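Local coordinates for protein superoxide dismutase (Chaetomium thermophilum, PDB 4BR6) that probably protects the cell from oxygen radicals by dismutating superoxide to hydrogen peroxide and molecular oxygen at a manganese centre, at residues L64-G69 against A144-V149; W128-K133 against G151-L156. All blocks are in the same frame, centred on the assembly; numbering follows the deposited sequence.

Interaction 1 joins a helix of the alpha-hairpin domain to the loop between strands 138-144 and 153-160 of the C-terminal domain; interaction 2 pairs the strand that follows this loop with strand 125-132. Their centres lie 15 Å apart and V149 bridges them: its CG2 packs on W128 CD1 at 3.4 Å and its CG1 on A130 CB at 4.1 Å. Interaction 1 is the closer to the metal, with the side chain of Q146 about 5 Å from the manganese ion, whereas that of W128 in interaction 2 is about 10 Å from it. The ion is held by H26, H74, D160 and H164; D160 ends the strand to which P155 and L156 belong.

Interaction 1. Residues L64-G69 against A144-V149; sequences LNFHGG and ANQDPV
The polar part of this contact is a single hydrogen bond between N65 and D147. N65 ND2 donates a hydrogen bond to D147 OD1 at 3.0 Å, almost straight at 162°; the acceptor lies in the amide plane of N65 and is met nearly along its own C-O bond, although the carboxylate is turned 54° from the amide. N65 can present its amide to the loop because CG extends anti to the backbone N (chi1 180°). On the oxygen side of the same amide, P148 CD packs 4.1 Å from N65 OD1.

A weaker polar contact joins the backbones. G69 has no side chain where the loop presses on the helix, and its CA comes within 3.2 Å of Q146 O, a CA-H...O contact.

The loop turns here through a type II' beta turn from A144 to D147, closed by D147 N to A144 O, which directs Q146 at the helix. This is the active-site glutamine of manganese superoxide dismutases, carried by the C-terminal domain. Three residues hold its amide, W126 and N73 at OE1 and Y34 at NE2, and it reaches the second shell of the manganese beside H74.

The aliphatic stem of that glutamine packs on F66: Q146 CB lies 3.4 Å from the backbone oxygen F66 O, and Q146 CG comes 3.7 Å from F66 CE1, oblique to the ring. The phenyl ring also meets Y34 edge-to-face and packs on Q122 of the third subunit.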
loop_
_atom_site.group_PDB
_atom_site.type_symbol
_atom_site.label_atom_id
_atom_site.label_comp_id
_atom_site.label_asym_id
_atom_site.label_seq_id
_atom_site.Cartn_x
_atom_site.Cartn_y
_atom_site.Cartn_z
ATOM N N LEU B 64 7.096 -4.364 -13.719
ATOM C CA LEU B 64 6.255 -4.059 -14.873
ATOM C C LEU B 64 5.315 -2.894 -14.553
ATOM O O LEU B 64 5.138 -1.974 -15.364
ATOM C CB LEU B 64 5.429 -5.270 -15.306
ATOM C CG LEU B 64 4.426 -4.984 -16.442
ATOM C CD1 LEU B 64 5.123 -4.474 -17.721
ATOM C CD2 LEU B 64 3.582 -6.220 -16.736
ATOM N N ASN B 65 4.724 -2.931 -13.363
ATOM C CA ASN B 65 3.857 -1.846 -12.903
ATOM C C ASN B 65 4.626 -0.546 -12.817
ATOM O O ASN B 65 4.200 0.479 -13.357
ATOM C CB ASN B 65 3.245 -2.191 -11.535
ATOM C CG ASN B 65 2.331 -1.091 -10.993
ATOM O OD1 ASN B 65 1.217 -0.902 -11.467
ATOM N ND2 ASN B 65 2.792 -0.390 -9.967
ATOM N N PHE B 66 5.771 -0.596 -12.143
ATOM C CA PHE B 66 6.551 0.602 -11.850
ATOM C C PHE B 66 7.101 1.245 -13.119
ATOM O O PHE B 66 6.890 2.443 -13.365
ATOM C CB PHE B 66 7.700 0.259 -10.894
ATOM C CG PHE B 66 8.549 1.443 -10.497
ATOM C CD1 PHE B 66 8.018 2.504 -9.791
ATOM C CD2 PHE B 66 9.896 1.473 -10.807
ATOM C CE1 PHE B 66 8.801 3.576 -9.428
ATOM C CE2 PHE B 66 10.689 2.553 -10.437
ATOM C CZ PHE B 66 10.139 3.600 -9.750
ATOM N N HIS B 67 7.805 0.448 -13.917
ATOM C CA HIS B 67 8.420 0.939 -15.142
ATOM C C HIS B 67 7.386 1.157 -16.227
ATOM O O HIS B 67 7.497 2.089 -17.014
ATOM C CB HIS B 67 9.486 -0.034 -15.623
ATOM C CG HIS B 67 10.691 -0.067 -14.744
ATOM N ND1 HIS B 67 11.446 1.052 -14.479
ATOM C CD2 HIS B 67 11.247 -1.074 -14.033
ATOM C CE1 HIS B 67 12.431 0.732 -13.657
ATOM N NE2 HIS B 67 12.332 -0.553 -13.373
ATOM N N GLY B 68 6.380 0.297 -16.283
ATOM C CA GLY B 68 5.314 0.499 -17.237
ATOM C C GLY B 68 4.569 1.769 -16.879
ATOM O O GLY B 68 4.130 2.512 -17.756
ATOM N N GLY B 69 4.456 2.041 -15.585
ATOM C CA GLY B 69 3.754 3.227 -15.133
ATOM C C GLY B 69 4.550 4.482 -15.411
ATOM O O GLY B 69 3.994 5.480 -15.832
ATOM N N ALA B 144 0.084 7.002 -6.217
ATOM C CA ALA B 144 1.366 6.865 -5.532
ATOM C C ALA B 144 2.420 6.403 -6.532
ATOM O O ALA B 144 2.143 5.591 -7.411
ATOM C CB ALA B 144 1.266 5.867 -4.384
ATOM N N ASN B 145 3.627 6.930 -6.389
ATOM C CA ASN B 145 4.767 6.471 -7.164
ATOM C C ASN B 145 4.491 6.591 -8.665
ATOM O O ASN B 145 4.312 7.703 -9.145
ATOM C CB ASN B 145 5.158 5.068 -6.709
ATOM C CG ASN B 145 5.484 5.018 -5.227
ATOM O OD1 ASN B 145 5.951 5.997 -4.652
ATOM N ND2 ASN B 145 5.228 3.886 -4.605
ATOM N N GLN B 146 4.448 5.482 -9.399
ATOM C CA GLN B 146 4.150 5.535 -10.836
ATOM C C GLN B 146 2.885 4.783 -11.209
ATOM O O GLN B 146 2.667 4.500 -12.383
ATOM C CB GLN B 146 5.308 4.994 -11.685
ATOM C CG GLN B 146 6.635 5.721 -11.519
ATOM C CD GLN B 146 6.593 7.188 -11.919
ATOM O OE1 GLN B 146 5.624 7.677 -12.506
ATOM N NE2 GLN B 146 7.660 7.896 -11.612
ATOM N N ASP B 147 2.047 4.470 -10.227
ATOM C CA ASP B 147 0.794 3.789 -10.505
ATOM C C ASP B 147 -0.012 4.607 -11.523
ATOM O O ASP B 147 -0.103 5.817 -11.395
ATOM C CB ASP B 147 -0.020 3.604 -9.229
ATOM C CG ASP B 147 0.676 2.721 -8.207
ATOM O OD1 ASP B 147 1.651 2.027 -8.567
ATOM O OD2 ASP B 147 0.244 2.718 -7.036
ATOM N N PRO B 148 -0.577 3.950 -12.550
ATOM C CA PRO B 148 -1.295 4.699 -13.591
ATOM C C PRO B 148 -2.768 5.019 -13.301
ATOM O O PRO B 148 -3.379 4.455 -12.408
ATOM C CB PRO B 148 -1.214 3.766 -14.795
ATOM C CG PRO B 148 -1.076 2.404 -14.209
ATOM C CD PRO B 148 -0.310 2.557 -12.958
ATOM N N VAL B 149 -3.327 5.939 -14.080
ATOM C CA VAL B 149 -4.770 6.176 -14.098
ATOM C C VAL B 149 -5.394 5.275 -15.163
ATOM O O VAL B 149 -5.233 5.533 -16.356
ATOM C CB VAL B 149 -5.072 7.631 -14.461
ATOM C CG1 VAL B 149 -6.567 7.880 -14.566
ATOM C CG2 VAL B 149 -4.428 8.557 -13.437
#

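Interaction 2. Residues W128-K133 against G151-L156; sequences WLAKDK and GQLVPL
A130, K131 and D132 pair with P155, V154 and L153 in an antiparallel ladder whose short strand axes approach to 4.4 Å at 140° between directions. K131 and V154 form the hydrogen-bonded pair, K131 N to V154 O at 2.9 Å and V154 N to K131 O at 3.0 Å; the second donor stands above the carbonyl plane. L156 N to L129 O and K133 N to Q152 O continue the ladder at its two ends.

On the face bearing A130, D132, L153 and P155, the methyl of A130 meets L153 CB at 4.2 Å, while L153 CD2 lies 3.7 Å from D132 CA. W128 and P155 run side by side, and P155 CB meets the six-membered ring of the indole obliquely, 3.5 Å from W128 CE3. On the other face L156 CD1 packs against K131 CB at 3.9 Å, and the lysine chain, fully extended, carries NZ away to the carbonyls of F194 and A197.

Beyond the D132-L153 pair, K133 and Q152 cross at about a right angle. With chi1 at 68°, K133 runs over the backbone of G151 and Q152. A water accepts a hydrogen bond from K133 NZ, its oxygen 2.8 Å from that nitrogen. The same water donates to Q152 OE1 and so bridges the two side chains. Q152 NE2 turns instead to D134.

Strand 125-132 is central in the three-stranded sheet of the C-terminal domain, between 138-144 and 153-160. Helix 61-79 packs through L76 on W128 and P155, and helix 187-195 lies against L156 through V190 and F194.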
loop_
_atom_site.group_PDB
_atom_site.type_symbol
_atom_site.label_atom_id
_atom_site.label_comp_id
_atom_site.label_asym_id
_atom_site.label_seq_id
_atom_site.Cartn_x
_atom_site.Cartn_y
_atom_site.Cartn_z
ATOM N N TRP B 128 -3.750 13.998 -11.240
ATOM C CA TRP B 128 -4.331 13.991 -12.571
ATOM C C TRP B 128 -5.708 14.604 -12.548
ATOM O O TRP B 128 -6.461 14.400 -11.602
ATOM C CB TRP B 128 -4.484 12.566 -13.079
ATOM C CG TRP B 128 -3.184 11.830 -13.217
ATOM C CD1 TRP B 128 -2.517 11.148 -12.253
ATOM C CD2 TRP B 128 -2.397 11.721 -14.406
ATOM N NE1 TRP B 128 -1.360 10.611 -12.764
ATOM C CE2 TRP B 128 -1.263 10.953 -14.084
ATOM C CE3 TRP B 128 -2.541 12.201 -15.709
ATOM C CZ2 TRP B 128 -0.283 10.655 -15.014
ATOM C CZ3 TRP B 128 -1.566 11.900 -16.635
ATOM C CH2 TRP B 128 -0.453 11.136 -16.283
ATOM N N LEU B 129 -6.021 15.366 -13.592
ATOM C CA LEU B 129 -7.394 15.593 -13.999
ATOM C C LEU B 129 -7.780 14.371 -14.832
ATOM O O LEU B 129 -7.110 14.054 -15.816
ATOM C CB LEU B 129 -7.499 16.852 -14.861
ATOM C CG LEU B 129 -8.836 17.103 -15.567
ATOM C CD1 LEU B 129 -9.972 17.225 -14.561
ATOM C CD2 LEU B 129 -8.734 18.347 -16.430
ATOM N N ALA B 130 -8.837 13.666 -14.451
ATOM C CA ALA B 130 -9.233 12.468 -15.182
ATOM C C ALA B 130 -10.716 12.500 -15.512
ATOM O O ALA B 130 -11.481 13.208 -14.866
ATOM C CB ALA B 130 -8.890 11.220 -14.404
ATOM N N LYS B 131 -11.109 11.702 -16.498
ATOM C CA LYS B 131 -12.485 11.676 -16.982
ATOM C C LYS B 131 -13.101 10.282 -16.905
ATOM O O LYS B 131 -12.560 9.320 -17.464
ATOM C CB LYS B 131 -12.529 12.151 -18.430
ATOM C CG LYS B 131 -13.929 12.279 -18.995
ATOM C CD LYS B 131 -13.893 12.790 -20.430
ATOM C CE LYS B 131 -15.281 13.071 -20.965
ATOM N NZ LYS B 131 -15.266 13.414 -22.416
ATOM N N ASP B 132 -14.242 10.179 -16.228
ATOM C CA ASP B 132 -14.955 8.903 -16.116
ATOM C C ASP B 132 -15.383 8.432 -17.496
ATOM O O ASP B 132 -15.986 9.186 -18.256
ATOM C CB ASP B 132 -16.182 9.036 -15.209
ATOM C CG ASP B 132 -16.900 7.717 -15.002
ATOM O OD1 ASP B 132 -17.611 7.277 -15.923
ATOM O OD2 ASP B 132 -16.741 7.113 -13.928
ATOM N N LYS B 133 -15.075 7.179 -17.811
ATOM C CA LYS B 133 -15.210 6.673 -19.172
ATOM C C LYS B 133 -16.655 6.539 -19.634
ATOM O O LYS B 133 -16.916 6.433 -20.834
ATOM C CB LYS B 133 -14.470 5.334 -19.330
ATOM C CG LYS B 133 -15.072 4.152 -18.574
ATOM C CD LYS B 133 -14.378 2.853 -18.971
ATOM C CE LYS B 133 -14.837 1.647 -18.168
ATOM N NZ LYS B 133 -16.275 1.330 -18.339
ATOM N N GLY B 151 -8.574 1.892 -16.175
ATOM C CA GLY B 151 -9.900 1.365 -15.900
ATOM C C GLY B 151 -11.008 2.387 -16.113
ATOM O O GLY B 151 -11.193 2.913 -17.208
ATOM N N GLN B 152 -11.742 2.673 -15.047
ATOM C CA GLN B 152 -12.923 3.531 -15.109
ATOM C C GLN B 152 -12.587 4.973 -15.463
ATOM O O GLN B 152 -13.463 5.740 -15.875
ATOM C CB GLN B 152 -13.639 3.511 -13.750
ATOM C CG GLN B 152 -15.057 4.053 -13.757
ATOM C CD GLN B 152 -15.988 3.215 -14.592
ATOM O OE1 GLN B 152 -15.720 2.046 -14.848
ATOM N NE2 GLN B 152 -17.094 3.802 -15.018
ATOM N N LEU B 153 -11.323 5.344 -15.272
ATOM C CA LEU B 153 -10.885 6.720 -15.442
ATOM C C LEU B 153 -9.811 6.851 -16.507
ATOM O O LEU B 153 -8.925 6.005 -16.627
ATOM C CB LEU B 153 -10.343 7.266 -14.130
ATOM C CG LEU B 153 -11.352 7.427 -13.002
ATOM C CD1 LEU B 153 -10.630 8.077 -11.845
ATOM C CD2 LEU B 153 -12.548 8.240 -13.449
ATOM N N VAL B 154 -9.899 7.940 -17.263
ATOM C CA VAL B 154 -8.983 8.205 -18.362
ATOM C C VAL B 154 -8.209 9.472 -18.009
ATOM O O VAL B 154 -8.813 10.493 -17.679
ATOM C CB VAL B 154 -9.745 8.400 -19.699
ATOM C CG1 VAL B 154 -8.761 8.429 -20.864
ATOM C CG2 VAL B 154 -10.800 7.292 -19.903
ATOM N N PRO B 155 -6.875 9.415 -18.045
ATOM C CA PRO B 155 -6.156 10.630 -17.643
ATOM C C PRO B 155 -6.180 11.704 -18.743
ATOM O O PRO B 155 -6.079 11.354 -19.918
ATOM C CB PRO B 155 -4.734 10.118 -17.387
ATOM C CG PRO B 155 -4.608 8.889 -18.259
ATOM C CD PRO B 155 -5.968 8.282 -18.312
ATOM N N LEU B 156 -6.299 12.976 -18.367
ATOM C CA LEU B 156 -6.375 14.064 -19.337
ATOM C C LEU B 156 -5.237 15.069 -19.140
ATOM O O LEU B 156 -4.765 15.688 -20.083
ATOM C CB LEU B 156 -7.708 14.799 -19.213
ATOM C CG LEU B 156 -9.000 14.037 -19.480
ATOM C CD1 LEU B 156 -10.151 15.035 -19.516
ATOM C CD2 LEU B 156 -8.954 13.200 -20.769
HETATM O O HOH W 1 -17.960 0.651 -16.212
#